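PDB 2OBP: putative DNA-binding protein from Ralstonia eutropha, which probably binds DNA, being built as a small helical domain with a two-stranded hairpin in the manner of winged helix-turn-helix proteins. Local coordinates for residues P16-V19 with E20-V24; T58-A62 with A63-D67. One frame throughout, in Å; residues are numbered along the deposited sequence. Where two conformers were deposited one is given.

Contact 1: P16-V19 with E20-V24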
loop_
_atom_site.group_PDB
_atom_site.type_symbol
_atom_site.label_atom_id
_atom_site.label_comp_id
_atom_site.label_asym_id
_atom_site.label_seq_id
_atom_site.Cartn_x
_atom_site.Cartn_y
_atom_site.Cartn_z
ATOM N N PRO A 16 -7.162 6.450 -9.986
ATOM C CA PRO A 16 -7.685 6.575 -8.630
ATOM C C PRO A 16 -7.301 5.374 -7.750
ATOM O O PRO A 16 -7.240 5.491 -6.525
ATOM C CB PRO A 16 -9.187 6.684 -8.844
ATOM C CG PRO A 16 -9.433 5.969 -10.150
ATOM C CD PRO A 16 -8.247 6.281 -10.983
ATOM N N ALA A 17 -7.078 4.219 -8.370
ATOM C CA ALA A 17 -6.677 3.047 -7.612
ATOM C C ALA A 17 -5.284 3.182 -7.013
ATOM O O ALA A 17 -5.039 2.727 -5.871
ATOM C CB ALA A 17 -6.790 1.756 -8.464
ATOM N N ILE A 18 -4.358 3.798 -7.738
ATOM C CA ILE A 18 -3.028 4.005 -7.180
ATOM C C ILE A 18 -3.097 5.035 -6.013
ATOM O O ILE A 18 -2.498 4.857 -4.953
ATOM C CB ILE A 18 -1.983 4.406 -8.244
ATOM C CG1 ILE A 18 -1.789 3.282 -9.294
ATOM C CG2 ILE A 18 -0.669 4.722 -7.521
ATOM C CD1 ILE A 18 -1.007 3.649 -10.547
ATOM N N VAL A 19 -3.825 6.119 -6.235
ATOM C CA VAL A 19 -4.034 7.117 -5.198
ATOM C C VAL A 19 -4.662 6.500 -3.948
ATOM O O VAL A 19 -4.204 6.757 -2.850
ATOM C CB VAL A 19 -4.914 8.299 -5.706
ATOM C CG1 VAL A 19 -5.261 9.232 -4.535
ATOM C CG2 VAL A 19 -4.205 9.031 -6.846
ATOM N N GLU A 20 -5.688 5.676 -4.117
ATOM C CA GLU A 20 -6.403 5.131 -2.976
ATOM C C GLU A 20 -5.521 4.196 -2.140
ATOM O O GLU A 20 -5.538 4.242 -0.899
ATOM C CB GLU A 20 -7.675 4.422 -3.397
ATOM C CG GLU A 20 -8.638 4.200 -2.232
ATOM C CD GLU A 20 -9.193 5.490 -1.633
ATOM O OE1 GLU A 20 -9.134 6.554 -2.294
ATOM O OE2 GLU A 20 -9.676 5.436 -0.484
ATOM N N VAL A 21 -4.739 3.361 -2.814
ATOM C CA VAL A 21 -3.813 2.505 -2.124
ATOM C C VAL A 21 -2.756 3.328 -1.379
ATOM O O VAL A 21 -2.391 2.973 -0.251
ATOM C CB VAL A 21 -3.177 1.461 -3.083
ATOM C CG1 VAL A 21 -2.055 0.658 -2.382
ATOM C CG2 VAL A 21 -4.277 0.529 -3.596
ATOM N N LEU A 22 -2.198 4.386 -1.996
ATOM C CA LEU A 22 -1.263 5.252 -1.280
ATOM C C LEU A 22 -1.875 5.872 -0.024
ATOM O O LEU A 22 -1.240 5.899 1.027
ATOM C CB LEU A 22 -0.758 6.383 -2.205
ATOM C CG LEU A 22 0.302 5.957 -3.227
ATOM C CD1 LEU A 22 0.526 7.153 -4.202
ATOM C CD2 LEU A 22 1.597 5.639 -2.560
ATOM N N LEU A 23 -3.114 6.333 -0.137
ATOM C CA LEU A 23 -3.834 6.878 1.025
ATOM C C LEU A 23 -4.052 5.857 2.129
ATOM O O LEU A 23 -3.860 6.168 3.308
ATOM C CB LEU A 23 -5.165 7.462 0.579
ATOM C CG LEU A 23 -5.101 8.811 -0.097
ATOM C CD1 LEU A 23 -6.475 9.075 -0.679
ATOM C CD2 LEU A 23 -4.727 9.868 0.949
ATOM N N VAL A 24 -4.457 4.640 1.760
ATOM C CA VAL A 24 -4.685 3.597 2.755
ATOM C C VAL A 24 -3.365 3.210 3.447
ATOM O O VAL A 24 -3.317 3.066 4.670
ATOM C CB VAL A 24 -5.359 2.370 2.117
ATOM C CG1 VAL A 24 -5.322 1.176 3.021
ATOM C CG2 VAL A 24 -6.787 2.719 1.728
#
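Val19 and Leu23 stand side by side one turn apart, their side chains pointing the same way. Leu23 begins with CB, 3.6 Å from Val19 O, the oxygen that takes the Leu23 backbone N-H in a bond of 3.0 Å between Leu23 N and Val19 O. With CG beside its own backbone N (chi1 -77°), the Leu23 chain folds back toward the preceding turn, so Leu23 CG also rests on Val19 O. At the tip, Leu23 CD1 lies 4.0 Å from Val19 CG1. Val19 meets it halfway: CG1 is anti to the backbone N and leans toward the carbonyl end (chi1 173°). These residues belong to helix 16-28, the first helix of what appears to be a winged helix-turn-helix domain. Pro16 suits its first turn, where N-H groups have no preceding helical carbonyls to bond, so the one proline lacks costs little; Glu20 N bonds to Pro16 O at 2.9 Å. On a neighbouring face, Ile18 CG2 and Leu22 CD1 touch more loosely at 4.3 Å. Val21 is buried against Leu53 and Val56 of helix 50-62, and its CG2, the branch beside its own backbone N, lies 3.3 Å from Ala17 O.

Contact 2: T58-A62 with A63-D67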
loop_
_atom_site.group_PDB
_atom_site.type_symbol
_atom_site.label_atom_id
_atom_site.label_comp_id
_atom_site.label_asym_id
_atom_site.label_seq_id
_atom_site.Cartn_x
_atom_site.Cartn_y
_atom_site.Cartn_z
ATOM N N THR A 58 2.296 -4.151 -7.124
ATOM C CA THR A 58 3.432 -4.477 -7.957
ATOM C C THR A 58 4.060 -3.202 -8.512
ATOM O O THR A 58 5.274 -3.043 -8.564
ATOM C CB THR A 58 3.072 -5.450 -9.093
ATOM O OG1 THR A 58 2.720 -6.728 -8.492
ATOM C CG2 THR A 58 4.241 -5.612 -10.065
ATOM N N GLN A 59 3.216 -2.278 -8.956
ATOM C CA GLN A 59 3.702 -1.017 -9.503
ATOM C C GLN A 59 4.346 -0.136 -8.440
ATOM O O GLN A 59 5.365 0.503 -8.702
ATOM C CB GLN A 59 2.546 -0.269 -10.183
ATOM C CG GLN A 59 2.067 -0.960 -11.473
ATOM C CD GLN A 59 0.796 -0.366 -12.065
ATOM O OE1 GLN A 59 0.014 0.266 -11.343
ATOM N NE2 GLN A 59 0.602 -0.540 -13.391
ATOM N N LEU A 60 3.741 -0.057 -7.256
ATOM C CA LEU A 60 4.363 0.722 -6.164
ATOM C C LEU A 60 5.662 0.110 -5.652
ATOM O O LEU A 60 6.580 0.855 -5.236
ATOM C CB LEU A 60 3.378 0.941 -4.995
ATOM C CG LEU A 60 2.163 1.805 -5.356
ATOM C CD1 LEU A 60 1.191 1.837 -4.159
ATOM C CD2 LEU A 60 2.622 3.223 -5.806
ATOM N N GLN A 61 5.736 -1.230 -5.639
ATOM C CA GLN A 61 6.951 -1.943 -5.252
ATOM C C GLN A 61 8.060 -1.665 -6.280
ATOM O O GLN A 61 9.201 -1.352 -5.939
ATOM C CB GLN A 61 6.633 -3.452 -5.126
ATOM C CG GLN A 61 7.632 -4.295 -4.365
ATOM C CD GLN A 61 7.391 -5.775 -4.542
ATOM O OE1 GLN A 61 6.889 -6.210 -5.562
ATOM N NE2 GLN A 61 7.750 -6.562 -3.532
ATOM N N ALA A 62 7.713 -1.740 -7.564
ATOM C CA ALA A 62 8.652 -1.391 -8.628
ATOM C C ALA A 62 9.210 -0.001 -8.508
ATOM O O ALA A 62 10.428 0.248 -8.732
ATOM C CB ALA A 62 7.938 -1.558 -9.965
ATOM N N ALA A 63 8.368 0.910 -8.059
ATOM C CA ALA A 63 8.742 2.301 -7.905
ATOM C C ALA A 63 9.532 2.605 -6.623
ATOM O O ALA A 63 9.993 3.722 -6.433
ATOM C CB ALA A 63 7.454 3.209 -7.922
ATOM N N GLY A 64 9.686 1.625 -5.753
ATOM C CA GLY A 64 10.418 1.800 -4.503
ATOM C C GLY A 64 9.616 2.450 -3.369
ATOM O O GLY A 64 10.222 2.796 -2.330
ATOM N N LEU A 65 8.293 2.553 -3.555
ATOM C CA LEU A 65 7.404 3.256 -2.629
ATOM C C LEU A 65 6.681 2.315 -1.646
ATOM O O LEU A 65 6.173 2.779 -0.638
ATOM C CB LEU A 65 6.368 4.132 -3.349
ATOM C CG LEU A 65 6.944 5.193 -4.305
ATOM C CD1 LEU A 65 5.873 6.055 -4.983
ATOM C CD2 LEU A 65 7.958 6.090 -3.520
ATOM N N ALA A 66 6.620 1.018 -1.968
ATOM C CA ALA A 66 5.920 0.076 -1.107
ATOM C C ALA A 66 6.737 -1.179 -0.997
ATOM O O ALA A 66 7.465 -1.535 -1.917
ATOM C CB ALA A 66 4.528 -0.273 -1.650
ATOM N N ASP A 67 6.641 -1.808 0.167
ATOM C CA ASP A 67 7.199 -3.122 0.452
ATOM C C ASP A 67 6.042 -4.074 0.420
ATOM O O ASP A 67 4.991 -3.812 1.007
ATOM C CB ASP A 67 7.798 -3.121 1.848
ATOM C CG ASP A 67 8.591 -4.388 2.171
ATOM O OD1 ASP A 67 8.679 -5.333 1.356
ATOM O OD2 ASP A 67 9.201 -4.411 3.240
HETATM O O HOH W 1 9.930 -1.078 -3.078
#
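Leu60 O receives two backbone N-H groups as the chain leaves helix 50-62 and turns back past its last turn. Leu65 N, 2.9 Å from Leu60 O, comes almost head-on to the carbonyl oxygen; Ala66 N, 3.3 Å from the same Leu60 O, comes from above the carbonyl plane in a longer, more bent bond. One step along, Gly64 N is bound to Gln61 O at 3.0 Å, again from above the plane, 65° out of it. The ordinary helical pattern still holds at Ala63, whose N bonds to Gln59 O. Gly64 makes the reversal with a phi of +81°; at these backbone angles any CB would collide with the carbonyl oxygen of the residue before, and glycine has none.

The reversal brings Ala66, the first residue of strand 66-70, back beside the helix. Its methyl points at Leu60, with Ala66 CB 3.7 Å from Leu60 CB, and so small a group lets the strand lie close. Beyond CB, Leu60 sends CG to the side of its own backbone N (chi1 -65°), and Leu60 CD2 meets Leu65 CD1 loosely at 4.4 Å. Gln61 meets the strand through its CA, which donates a C-H contact to Ala66 O, with Gln61 CA 3.4 Å from that oxygen. A water donates to both Gln61 O and Ala66 O, 2.8 Å from the latter, and ties the helix end to the strand.

The 6→1 bond from Leu65 N to Leu60 O and the 5→2 bond from Gly64 N to Gln61 O, with positive phi at Gly64, make a Schellman motif; the Leu60-Leu65 contact is the apolar touch that often accompanies it. Here it joins helix 50-62, probably the recognition helix, to a hairpin consistent with the wing of a winged helix-turn-helix fold.

How the contacts relate
Contact 1 comes first in the chain, and the two lie in series with their centres about 13 Å apart, yet their side chains meet where helix 16-28 packs against helix 50-62. Leu60 is the shared piece: its CD1 lies 3.9 Å from Val21 CG1 and 4.1 Å from Leu22 CD2, while Leu60 CD2 is 4.0 Å from Ile18 CG2. Thus the leucine whose carbonyl closes the helix end in contact 2 also puts both branches against the helix of contact 1. At the margin, Ile18 CD1 packs 3.6 Å from Gln59 OE1, an oxygen already bonded to Arg55. Together they place helix 16-28 against helix 50-62, the probable recognition helix, close to the start of the presumed wing.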